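Local coordinates for protein glutaredoxin 2 (Salmonella enterica subsp. enterica serovar Typhimurium, PDB 3IR4) that binds glutathione and, as a glutaredoxin built like a glutathione S-transferase, probably catalyses glutathione-dependent thiol-disulfide exchange, at residues P106-S111 against Q123-K128; K95-V100 against F179-N184; Y200-A205 against I210-S215; K148-D153 against A189-P194. One frame throughout, in Å; residues are numbered along the deposited sequence.

In the fold
All four contacts lie in the helical C-terminal domain. Contact 1 is the one that reaches the ligand: its Tyr-124 and Lys-128 belong to the glutathione pocket. Contact 2 is centred about 8 Å from the centre of the chain and about 17 Å from that of contact 1; its Asn-97 side chain is about 11 Å from glutathione. Contact 4 lies about 12 Å from contact 2 between centres, and the salt bridge from Lys-95 NZ to Asp-153 OD1, 2.7 Å long, ties the two. Contact 3, centred about 14 Å from contact 2, meets it where Phe-179 CE1 comes within 3.6 Å of Ala-205 N. Along the chain, contact 1 is nested inside the loop closed by contact 2.

Contact 1 of 4, residues P106-S111 against Q123-K128; sequences PRFAKS and QYFIRK. With GSH (glutathione), chain B.
Beside the glutathione pocket, in the helical C-terminal domain, helix 101-108 and the turn after it bring Phe-108 and Ala-109 against Phe-125 and Ile-126 of helix 119-133. The backbones come close at Ala-109, whose CA is 6.3 Å from CA of Ile-126. Its methyl faces two side chains: Ala-109 CB lies 3.8 Å from Ile-126 CG1, and it also sits at the edge of the Phe-125 ring, near the ring plane, 4.0 Å from CD2. Phe-108 touches that ring obliquely through CB, 4.1 Å from Phe-125 CE2. With CG anti to its carbonyl carbon (chi1 -67°), the Phe-108 ring then leads away, and His-11 meets both phenylalanine rings. The side chains that meet across the segments are all apolar.

On the same helix, Lys-128 NZ donates to Tyr-124 OH over 3.0 Å and stands 2.9 Å from glutathione O32, a carboxylate oxygen. The tyrosine hydroxyl probably helps to hold the ammonium group in place beside that anion. Such a layout is characteristic of the glutathione S-transferase fold, in which glutathione lies between a thioredoxin-like domain and a helical one.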
# COMPACT_ATOMS: atom_id res chain seq x y z
N PRO A 106 0.40 13.96 -4.95
CA PRO A 106 0.32 14.65 -6.23
C PRO A 106 0.54 13.72 -7.40
O PRO A 106 0.02 13.97 -8.49
CB PRO A 106 1.45 15.70 -6.13
CG PRO A 106 1.66 15.91 -4.70
CD PRO A 106 1.44 14.55 -4.09
N ARG A 107 1.36 12.69 -7.21
CA ARG A 107 1.63 11.72 -8.25
C ARG A 107 0.47 10.75 -8.44
O ARG A 107 0.09 10.44 -9.58
CB ARG A 107 2.97 11.02 -7.99
CG ARG A 107 4.14 11.96 -8.21
CD ARG A 107 5.45 11.35 -7.76
NE ARG A 107 6.62 12.19 -8.07
CZ ARG A 107 6.92 13.31 -7.42
NH1 ARG A 107 6.22 13.70 -6.38
NH2 ARG A 107 7.95 14.05 -7.83
N PHE A 108 -0.14 10.29 -7.35
CA PHE A 108 -1.35 9.49 -7.47
C PHE A 108 -2.39 10.23 -8.33
O PHE A 108 -2.99 9.64 -9.23
CB PHE A 108 -1.99 9.21 -6.09
CG PHE A 108 -1.20 8.32 -5.16
CD1 PHE A 108 -0.30 7.35 -5.58
CD2 PHE A 108 -1.47 8.38 -3.82
CE1 PHE A 108 0.35 6.53 -4.67
CE2 PHE A 108 -0.83 7.53 -2.90
CZ PHE A 108 0.07 6.63 -3.34
N ALA A 109 -2.57 11.51 -8.06
CA ALA A 109 -3.58 12.32 -8.72
C ALA A 109 -3.35 12.50 -10.22
O ALA A 109 -4.27 12.85 -10.94
CB ALA A 109 -3.65 13.66 -8.07
N LYS A 110 -2.11 12.30 -10.65
CA LYS A 110 -1.71 12.41 -12.04
C LYS A 110 -1.57 11.09 -12.76
O LYS A 110 -1.25 11.08 -13.94
CB LYS A 110 -0.38 13.14 -12.12
CG LYS A 110 -0.48 14.64 -11.87
CD LYS A 110 0.89 15.28 -11.64
CE LYS A 110 1.02 16.71 -12.12
NZ LYS A 110 0.06 17.64 -11.49
N SER A 111 -1.83 9.97 -12.07
CA SER A 111 -1.51 8.67 -12.62
C SER A 111 -2.73 7.81 -12.95
O SER A 111 -3.84 8.03 -12.49
CB SER A 111 -0.58 7.93 -11.64
OG SER A 111 0.66 8.61 -11.53
N GLN A 123 -11.03 14.38 -9.88
CA GLN A 123 -11.24 15.68 -9.26
C GLN A 123 -11.58 15.56 -7.79
O GLN A 123 -11.14 16.36 -6.94
CB GLN A 123 -12.31 16.48 -9.99
CG GLN A 123 -12.54 17.86 -9.36
CD GLN A 123 -13.67 18.58 -10.02
OE1 GLN A 123 -14.76 18.68 -9.46
NE2 GLN A 123 -13.44 19.05 -11.22
N TYR A 124 -12.44 14.59 -7.47
CA TYR A 124 -12.85 14.32 -6.08
C TYR A 124 -11.62 14.10 -5.19
O TYR A 124 -11.50 14.67 -4.11
CB TYR A 124 -13.76 13.09 -6.05
CG TYR A 124 -14.16 12.65 -4.68
CD1 TYR A 124 -13.39 11.73 -3.97
CD2 TYR A 124 -15.34 13.07 -4.11
CE1 TYR A 124 -13.75 11.28 -2.72
CE2 TYR A 124 -15.69 12.65 -2.83
CZ TYR A 124 -14.88 11.75 -2.15
OH TYR A 124 -15.19 11.24 -0.89
N PHE A 125 -10.69 13.29 -5.67
CA PHE A 125 -9.45 13.01 -4.94
C PHE A 125 -8.61 14.26 -4.75
O PHE A 125 -8.16 14.55 -3.63
CB PHE A 125 -8.66 11.93 -5.70
CG PHE A 125 -7.36 11.54 -5.03
CD1 PHE A 125 -7.35 10.64 -3.97
CD2 PHE A 125 -6.15 12.08 -5.45
CE1 PHE A 125 -6.17 10.26 -3.39
CE2 PHE A 125 -4.96 11.70 -4.85
CZ PHE A 125 -4.98 10.80 -3.82
N ILE A 126 -8.39 15.00 -5.82
CA ILE A 126 -7.56 16.17 -5.76
C ILE A 126 -8.12 17.17 -4.73
O ILE A 126 -7.40 17.73 -3.90
CB ILE A 126 -7.48 16.83 -7.17
CG1 ILE A 126 -6.71 15.95 -8.16
CG2 ILE A 126 -6.86 18.23 -7.07
CD1 ILE A 126 -6.92 16.28 -9.62
N ARG A 127 -9.41 17.44 -4.85
CA ARG A 127 -10.06 18.42 -4.00
C ARG A 127 -9.93 18.03 -2.55
O ARG A 127 -9.63 18.87 -1.69
CB ARG A 127 -11.51 18.64 -4.39
CG ARG A 127 -11.63 19.30 -5.72
CD ARG A 127 -12.83 20.07 -5.90
NE ARG A 127 -12.68 20.99 -7.01
CZ ARG A 127 -13.71 21.59 -7.59
NH1 ARG A 127 -14.94 21.36 -7.14
NH2 ARG A 127 -13.51 22.40 -8.62
N LYS A 128 -10.19 16.77 -2.24
CA LYS A 128 -10.16 16.31 -0.87
C LYS A 128 -8.76 16.40 -0.27
O LYS A 128 -8.58 16.88 0.84
CB LYS A 128 -10.62 14.87 -0.82
CG LYS A 128 -10.56 14.26 0.55
CD LYS A 128 -10.83 12.81 0.54
CE LYS A 128 -12.24 12.55 0.29
NZ LYS A 128 -12.40 11.09 0.33
N1 GSH B . -8.05 1.82 9.26
CA1 GSH B . -8.34 1.53 7.85
C1 GSH B . -7.69 0.23 7.46
O11 GSH B . -6.66 -0.12 8.11
O12 GSH B . -8.17 -0.42 6.51
CB1 GSH B . -7.83 2.69 7.01
CG1 GSH B . -8.33 2.59 5.57
CD1 GSH B . -8.20 3.87 4.77
OE1 GSH B . -7.60 4.94 5.31
N2 GSH B . -8.63 3.89 3.53
CA2 GSH B . -8.74 5.09 2.71
C2 GSH B . -10.18 5.44 2.51
O2 GSH B . -11.07 4.46 2.36
CB2 GSH B . -8.03 4.90 1.35
SG2 GSH B . -6.22 4.68 1.42
N3 GSH B . -10.52 6.70 2.43
CA3 GSH B . -11.90 7.12 2.51
C3 GSH B . -12.27 7.78 1.24
O31 GSH B . -11.51 7.64 0.23
O32 GSH B . -13.34 8.45 1.21

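Contact 2 of 4, residues K95-V100 against F179-N184; sequences KVNGYV and FPLLRN
Val-96, near the end of helix 87-97, is the first residue of 95-100 to meet Leu-181 of helix 173-185. Its CG1 comes within 3.8 Å of Leu-181 CD2, the two side chains crossing obliquely. Asn-97 follows with a different kind of touch. Its CG is anti to the carbonyl carbon (chi1 -80°), and the amide runs past Leu-181 in the opposite sense, leaving OD1 3.8 Å from CD1; this is van der Waals contact between an amide oxygen and a methyl group.

Farther along, Val-96 O accepts from both Tyr-99 N, at 3.0 Å, and Val-100 N, at 2.9 Å, and the Tyr-99 ring lies with one face over the same oxygen. Val-100 points toward the leucine. Its chi1 of 76° places CG1 between the backbone N and the carbonyl carbon, and both methyls then reach Leu-181 CD1, CG1 at 3.9 Å and CG2 at 4.0 Å. The leucine therefore divides its branches, CD2 going to Val-96 and CD1 to Asn-97 and Val-100.

Around this junction, Val-96 also packs on Ile-150 of helix 143-160. Helix 173-185 in turn sets Pro-180 on Val-16 of helix 13-25 and Phe-179 on Met-204 of helix 195-208, which makes it a central helix of the fold.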
# COMPACT_ATOMS: atom_id res chain seq x y z
N LYS A 95 8.15 7.98 10.91
CA LYS A 95 8.87 9.16 10.41
C LYS A 95 8.61 9.37 8.92
O LYS A 95 8.20 10.45 8.50
CB LYS A 95 10.38 9.01 10.70
CG LYS A 95 11.23 10.13 10.12
CD LYS A 95 12.68 10.08 10.56
CE LYS A 95 13.38 8.86 10.04
NZ LYS A 95 13.23 8.66 8.57
N VAL A 96 8.81 8.33 8.12
CA VAL A 96 8.66 8.47 6.67
C VAL A 96 7.21 8.74 6.26
O VAL A 96 6.93 9.64 5.43
CB VAL A 96 9.28 7.28 5.93
CG1 VAL A 96 9.00 7.36 4.43
CG2 VAL A 96 10.79 7.23 6.21
N ASN A 97 6.26 7.98 6.83
CA ASN A 97 4.85 8.20 6.53
C ASN A 97 4.41 9.60 6.92
O ASN A 97 3.41 10.09 6.41
CB ASN A 97 3.95 7.14 7.15
CG ASN A 97 3.92 5.85 6.33
OD1 ASN A 97 3.72 5.87 5.11
ND2 ASN A 97 4.05 4.72 7.00
N GLY A 98 5.15 10.25 7.80
CA GLY A 98 4.84 11.60 8.19
C GLY A 98 5.04 12.65 7.11
O GLY A 98 4.38 13.68 7.16
N TYR A 99 5.95 12.42 6.15
CA TYR A 99 6.20 13.39 5.05
C TYR A 99 5.99 12.85 3.63
O TYR A 99 5.87 13.63 2.69
CB TYR A 99 7.61 14.00 5.09
CG TYR A 99 8.75 13.08 4.79
CD1 TYR A 99 9.41 12.40 5.80
CD2 TYR A 99 9.18 12.87 3.48
CE1 TYR A 99 10.50 11.55 5.53
CE2 TYR A 99 10.23 12.02 3.19
CZ TYR A 99 10.88 11.36 4.20
OH TYR A 99 11.92 10.52 3.88
N VAL A 100 5.93 11.54 3.48
CA VAL A 100 5.97 10.91 2.17
C VAL A 100 4.80 11.29 1.27
O VAL A 100 4.94 11.25 0.04
CB VAL A 100 6.11 9.38 2.29
CG1 VAL A 100 4.80 8.74 2.70
CG2 VAL A 100 6.61 8.77 1.00
N PHE A 179 6.07 -2.96 2.95
CA PHE A 179 5.95 -3.16 1.52
C PHE A 179 5.05 -2.13 0.81
O PHE A 179 5.45 -1.61 -0.22
CB PHE A 179 5.58 -4.59 1.14
CG PHE A 179 5.37 -4.76 -0.33
CD1 PHE A 179 6.45 -4.67 -1.21
CD2 PHE A 179 4.11 -4.89 -0.85
CE1 PHE A 179 6.28 -4.79 -2.56
CE2 PHE A 179 3.92 -5.00 -2.22
CZ PHE A 179 5.01 -4.94 -3.08
N PRO A 180 3.86 -1.82 1.35
CA PRO A 180 3.00 -0.87 0.62
C PRO A 180 3.67 0.49 0.40
O PRO A 180 3.47 1.12 -0.65
CB PRO A 180 1.77 -0.77 1.50
CG PRO A 180 1.73 -2.08 2.25
CD PRO A 180 3.17 -2.40 2.51
N LEU A 181 4.40 0.96 1.40
CA LEU A 181 5.12 2.22 1.27
C LEU A 181 6.16 2.14 0.15
O LEU A 181 6.24 3.02 -0.71
CB LEU A 181 5.77 2.57 2.62
CG LEU A 181 6.68 3.78 2.60
CD1 LEU A 181 5.95 5.04 2.15
CD2 LEU A 181 7.31 3.95 3.98
N LEU A 182 6.95 1.08 0.15
CA LEU A 182 7.97 0.91 -0.88
C LEU A 182 7.33 0.76 -2.26
O LEU A 182 7.82 1.32 -3.24
CB LEU A 182 8.91 -0.25 -0.57
CG LEU A 182 9.64 -0.21 0.77
CD1 LEU A 182 10.52 -1.43 0.91
CD2 LEU A 182 10.45 1.08 0.92
N ARG A 183 6.28 -0.05 -2.35
CA ARG A 183 5.57 -0.26 -3.61
C ARG A 183 5.12 1.08 -4.19
O ARG A 183 5.35 1.39 -5.36
CB ARG A 183 4.40 -1.20 -3.36
CG ARG A 183 3.59 -1.65 -4.57
CD ARG A 183 2.36 -0.83 -4.84
NE ARG A 183 1.63 -1.42 -5.97
CZ ARG A 183 0.38 -1.13 -6.30
NH1 ARG A 183 -0.31 -0.22 -5.62
NH2 ARG A 183 -0.18 -1.76 -7.31
N ASN A 184 4.40 2.11 -3.22
CA ASN A 184 3.94 3.37 -3.72
C ASN A 184 5.10 4.32 -4.07
O ASN A 184 4.98 5.15 -4.97
CB ASN A 184 2.89 3.93 -2.78
CG ASN A 184 1.57 3.14 -2.85
OD1 ASN A 184 1.32 2.40 -3.82
ND2 ASN A 184 0.72 3.30 -1.85

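Contact 3 of 4, residues Y200-A205 against I210-S215; sequences YRDNMA and INLLSS
Leu-212, with CG anti to its carbonyl carbon (chi1 -61°), sends its isobutyl group into helix 195-208, where Arg-201 bends at chi3 (70°) to pass across it. The two side chains cross at about a right angle, Leu-212 CD2 lying 3.8 Å from Arg-201 CG. The other methyl, CD1, reaches Asp-202 OD1 at 3.5 Å, while the leucine CG rests 3.7 Å from Ala-205 CB. Three residues of one helix flank thus receive a single side chain from the C-terminal tail.

The bend in Arg-201 serves a salt bridge to its neighbour. NE and NH2 both grip Asp-202 OD1, at 2.9 Å and 3.0 Å, and both come from one face of the carboxylate. The aspartate CG lies in the guanidinium plane, at its edge. NE comes from well above the carboxylate plane, and NH2 from the syn side but also tilted out of that plane; a longer NH2 bond to OD2 is weak.

One backbone bond joins the segments: Ile-210 N donates to Ala-205 O over 3.2 Å, in the carbonyl plane and with an N-H...O angle of 154°, where the chain leaves the helix.

Ile-210 then packs on Val-16 and Met-20 of helix 13-25, and Met-204, here selenomethionine, touches Phe-179 of helix 173-185. Arg-201 also makes a cation-pi contact with Trp-193 in the loop leading into helix 195-208.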
# COMPACT_ATOMS: atom_id res chain seq x y z
N TYR A 200 14.41 -6.33 -1.59
CA TYR A 200 13.20 -6.62 -0.78
C TYR A 200 11.96 -6.18 -1.56
O TYR A 200 10.99 -6.92 -1.69
CB TYR A 200 13.33 -5.88 0.56
CG TYR A 200 12.10 -5.96 1.43
CD1 TYR A 200 11.07 -5.03 1.32
CD2 TYR A 200 11.94 -7.01 2.31
CE1 TYR A 200 9.96 -5.11 2.10
CE2 TYR A 200 10.81 -7.10 3.10
CZ TYR A 200 9.81 -6.17 2.98
OH TYR A 200 8.67 -6.23 3.74
N ARG A 201 11.97 -4.96 -2.07
CA ARG A 201 10.87 -4.44 -2.86
C ARG A 201 10.54 -5.37 -4.02
O ARG A 201 9.39 -5.73 -4.24
CB ARG A 201 11.30 -3.09 -3.41
CG ARG A 201 10.38 -2.41 -4.43
CD ARG A 201 11.14 -1.37 -5.22
NE ARG A 201 12.09 -1.99 -6.13
CZ ARG A 201 13.17 -1.39 -6.61
NH1 ARG A 201 13.44 -0.14 -6.29
NH2 ARG A 201 13.98 -2.04 -7.42
N ASP A 202 11.56 -5.78 -4.76
CA ASP A 202 11.36 -6.61 -5.93
C ASP A 202 10.85 -7.98 -5.58
O ASP A 202 9.92 -8.51 -6.21
CB ASP A 202 12.65 -6.72 -6.74
CG ASP A 202 13.05 -5.43 -7.43
OD1 ASP A 202 12.23 -4.50 -7.53
OD2 ASP A 202 14.22 -5.35 -7.86
N ASN A 203 11.45 -8.59 -4.57
CA ASN A 203 11.02 -9.92 -4.18
C ASN A 203 9.62 -9.92 -3.61
O ASN A 203 8.79 -10.77 -3.93
CB ASN A 203 11.97 -10.54 -3.16
CG ASN A 203 11.39 -11.82 -2.63
OD1 ASN A 203 11.36 -12.82 -3.35
ND2 ASN A 203 10.81 -11.76 -1.44
N MSE A 204 9.34 -8.96 -2.74
CA MSE A 204 8.02 -8.91 -2.13
C MSE A 204 6.93 -8.64 -3.17
O MSE A 204 5.85 -9.20 -3.06
CB MSE A 204 7.97 -7.89 -1.01
CG MSE A 204 8.80 -8.27 0.18
SE MSE A 204 8.39 -9.93 1.04
CE MSE A 204 6.63 -9.65 1.26
N ALA A 205 7.19 -7.82 -4.19
CA ALA A 205 6.21 -7.61 -5.24
C ALA A 205 5.91 -8.96 -5.93
O ALA A 205 4.75 -9.30 -6.18
CB ALA A 205 6.69 -6.60 -6.22
N ILE A 210 1.70 -8.42 -6.35
CA ILE A 210 1.29 -7.01 -6.41
C ILE A 210 2.33 -6.27 -7.21
O ILE A 210 3.52 -6.36 -6.94
CB ILE A 210 1.14 -6.41 -4.99
CG1 ILE A 210 0.08 -7.14 -4.18
CG2 ILE A 210 0.87 -4.90 -5.09
CD1 ILE A 210 0.11 -6.88 -2.69
N ASN A 211 1.88 -5.54 -8.22
CA ASN A 211 2.77 -4.84 -9.12
C ASN A 211 3.46 -3.65 -8.53
O ASN A 211 2.90 -2.92 -7.74
CB ASN A 211 1.96 -4.36 -10.35
CG ASN A 211 0.95 -3.23 -10.02
OD1 ASN A 211 0.15 -3.30 -9.05
ND2 ASN A 211 0.92 -2.23 -10.85
N LEU A 212 4.70 -3.44 -8.97
CA LEU A 212 5.37 -2.17 -8.71
C LEU A 212 4.88 -1.18 -9.77
O LEU A 212 4.29 -1.56 -10.79
CB LEU A 212 6.87 -2.32 -8.76
CG LEU A 212 7.43 -3.30 -7.72
CD1 LEU A 212 8.93 -3.41 -7.89
CD2 LEU A 212 7.08 -2.89 -6.31
N LEU A 213 5.14 0.10 -9.53
CA LEU A 213 4.60 1.20 -10.34
C LEU A 213 5.63 1.93 -11.18
O LEU A 213 5.34 2.97 -11.76
CB LEU A 213 3.93 2.20 -9.41
CG LEU A 213 2.89 1.62 -8.43
CD1 LEU A 213 2.41 2.70 -7.46
CD2 LEU A 213 1.73 0.94 -9.14
N SER A 214 6.81 1.34 -11.27
CA SER A 214 7.96 1.91 -11.94
C SER A 214 7.69 2.26 -13.38
O SER A 214 8.18 3.26 -13.89
CB SER A 214 9.11 0.90 -11.83
OG SER A 214 9.19 0.35 -10.52
N SER A 215 6.89 1.45 -14.06
CA SER A 215 6.61 1.70 -15.48
C SER A 215 5.85 3.01 -15.69
O SER A 215 5.84 3.52 -16.82
CB SER A 215 5.86 0.55 -16.14
OG SER A 215 4.56 0.43 -15.63

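Contact 4 of 4, residues K148-D153 against A189-P194; sequences KKIGDD and AGIHWP. With SO4 (sulfate ion), chain E.
At Gly-151 and His-192, where helix 143-160 passes the irregular 189-194, the CA atoms stand 5.5 Å apart, the nearest pair of CA atoms across the two segments. Gly-151 contributes backbone alone here, its CA 4.2 Å from His-192 O. The polar link between the segments is a water molecule. It donates to Gly-151 O at 2.8 Å and to His-192 O at 2.7 Å, so both its hydrogens are spent on satisfying carbonyl oxygens.

Ile-191 supplies the apolar part with its longer branch. CG1 is anti to the carbonyl carbon (chi1 -69°) and the chain continues extended, which carries CD1 to within 3.8 Å of Ile-150 CG2. The approach is oblique, and since Ile-150 was modelled in two conformers, it describes only one of them. The other branch of Ile-191 turns to its own neighbour: CG2 lies over one face of the Trp-193 ring, 3.5 Å above the plane and offset toward the rim.

His-192 turns its ring to a sulfate ion, probably left from the crystallisation liquor. ND1 donates to sulfate O4 over 2.7 Å at a nearly straight 165°, with the sulfur in the imidazole plane. The anion would be expected to favour a protonated ring.

Pro-194 closes the segment as N-cap of helix 195-208 and packs on Leu-154 of helix 143-160. Ile-191 and Trp-193 also touch Leu-185 of helix 173-185, and Ile-150 reaches Val-96 of helix 87-97; the loop joining helices 173-185 and 195-208 is thereby laid along helix 143-160.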
# COMPACT_ATOMS: atom_id res chain seq x y z
N LYS A 148 15.63 13.61 -2.11
CA LYS A 148 16.87 13.43 -1.36
C LYS A 148 16.59 12.93 0.06
O LYS A 148 17.33 12.11 0.59
CB LYS A 148 17.63 14.77 -1.34
CG LYS A 148 18.98 14.74 -0.61
CD LYS A 148 19.69 16.08 -0.63
CE LYS A 148 21.06 16.01 0.02
NZ LYS A 148 22.01 15.23 -0.82
N LYS A 149 15.52 13.45 0.67
CA LYS A 149 15.11 13.00 2.01
C LYS A 149 14.78 11.52 2.04
O LYS A 149 15.28 10.79 2.88
CB LYS A 149 13.89 13.78 2.56
CG LYS A 149 14.17 15.15 3.22
CD LYS A 149 12.87 15.88 3.60
CE LYS A 149 12.00 15.05 4.53
NZ LYS A 149 12.72 14.79 5.80
N ILE A 150 13.94 11.07 1.11
CA ILE A 150 13.62 9.65 1.13
C ILE A 150 14.87 8.81 0.81
O ILE A 150 15.07 7.74 1.38
CB ILE A 150 12.36 9.35 0.29
CG1 ILE A 150 11.92 7.91 0.50
CG2 ILE A 150 12.62 9.63 -1.17
CD1 ILE A 150 11.64 7.50 1.97
N GLY A 151 15.76 9.33 -0.03
CA GLY A 151 17.00 8.61 -0.32
C GLY A 151 17.81 8.41 0.96
O GLY A 151 18.32 7.33 1.25
N ASP A 152 17.93 9.47 1.75
CA ASP A 152 18.64 9.38 3.02
C ASP A 152 18.00 8.39 3.96
O ASP A 152 18.69 7.57 4.56
CB ASP A 152 18.71 10.76 3.69
CG ASP A 152 19.62 11.75 2.98
OD1 ASP A 152 20.41 11.34 2.11
OD2 ASP A 152 19.54 12.95 3.31
N ASP A 153 16.68 8.46 4.10
CA ASP A 153 15.98 7.53 4.96
C ASP A 153 16.12 6.08 4.49
O ASP A 153 16.27 5.16 5.32
CB ASP A 153 14.53 7.97 5.16
CG ASP A 153 14.41 9.17 6.09
OD1 ASP A 153 15.30 9.35 6.95
OD2 ASP A 153 13.43 9.92 5.97
N ALA A 189 9.66 8.92 -9.71
CA ALA A 189 10.89 8.94 -10.50
C ALA A 189 11.94 9.76 -9.76
O ALA A 189 11.64 10.82 -9.23
CB ALA A 189 10.61 9.56 -11.89
N GLY A 190 13.16 9.25 -9.69
CA GLY A 190 14.31 9.96 -9.18
C GLY A 190 14.94 9.41 -7.93
O GLY A 190 16.05 9.80 -7.56
N ILE A 191 14.24 8.52 -7.24
CA ILE A 191 14.72 7.98 -5.97
C ILE A 191 15.94 7.07 -6.17
O ILE A 191 15.99 6.26 -7.11
CB ILE A 191 13.61 7.20 -5.25
CG1 ILE A 191 12.53 8.17 -4.76
CG2 ILE A 191 14.18 6.43 -4.05
CD1 ILE A 191 11.33 7.51 -4.10
N HIS A 192 16.91 7.21 -5.28
CA HIS A 192 18.07 6.33 -5.18
C HIS A 192 17.73 5.18 -4.21
O HIS A 192 17.54 5.41 -3.03
CB HIS A 192 19.28 7.10 -4.66
CG HIS A 192 19.74 8.22 -5.55
ND1 HIS A 192 21.00 8.76 -5.46
CD2 HIS A 192 19.12 8.89 -6.55
CE1 HIS A 192 21.13 9.72 -6.35
NE2 HIS A 192 20.01 9.82 -7.03
N TRP A 193 17.64 3.98 -4.76
CA TRP A 193 17.27 2.79 -4.01
C TRP A 193 18.48 1.97 -3.61
O TRP A 193 19.15 1.42 -4.47
CB TRP A 193 16.34 1.92 -4.87
CG TRP A 193 14.99 2.50 -5.11
CD1 TRP A 193 14.62 3.34 -6.12
CD2 TRP A 193 13.81 2.26 -4.33
NE1 TRP A 193 13.30 3.61 -6.03
CE2 TRP A 193 12.77 2.99 -4.93
CE3 TRP A 193 13.52 1.47 -3.22
CZ2 TRP A 193 11.47 2.94 -4.47
CZ3 TRP A 193 12.26 1.45 -2.75
CH2 TRP A 193 11.24 2.17 -3.36
N PRO A 194 18.73 1.84 -2.31
CA PRO A 194 19.83 0.98 -1.88
C PRO A 194 19.55 -0.47 -2.24
O PRO A 194 18.41 -0.86 -2.40
CB PRO A 194 19.87 1.21 -0.36
CG PRO A 194 19.26 2.53 -0.16
CD PRO A 194 18.14 2.54 -1.16
S SO4 E . 24.03 7.54 -3.42
O1 SO4 E . 24.30 7.16 -4.82
O2 SO4 E . 25.08 8.47 -2.97
O3 SO4 E . 24.01 6.32 -2.59
O4 SO4 E . 22.72 8.22 -3.41
O HOH W 1 19.32 5.99 -1.02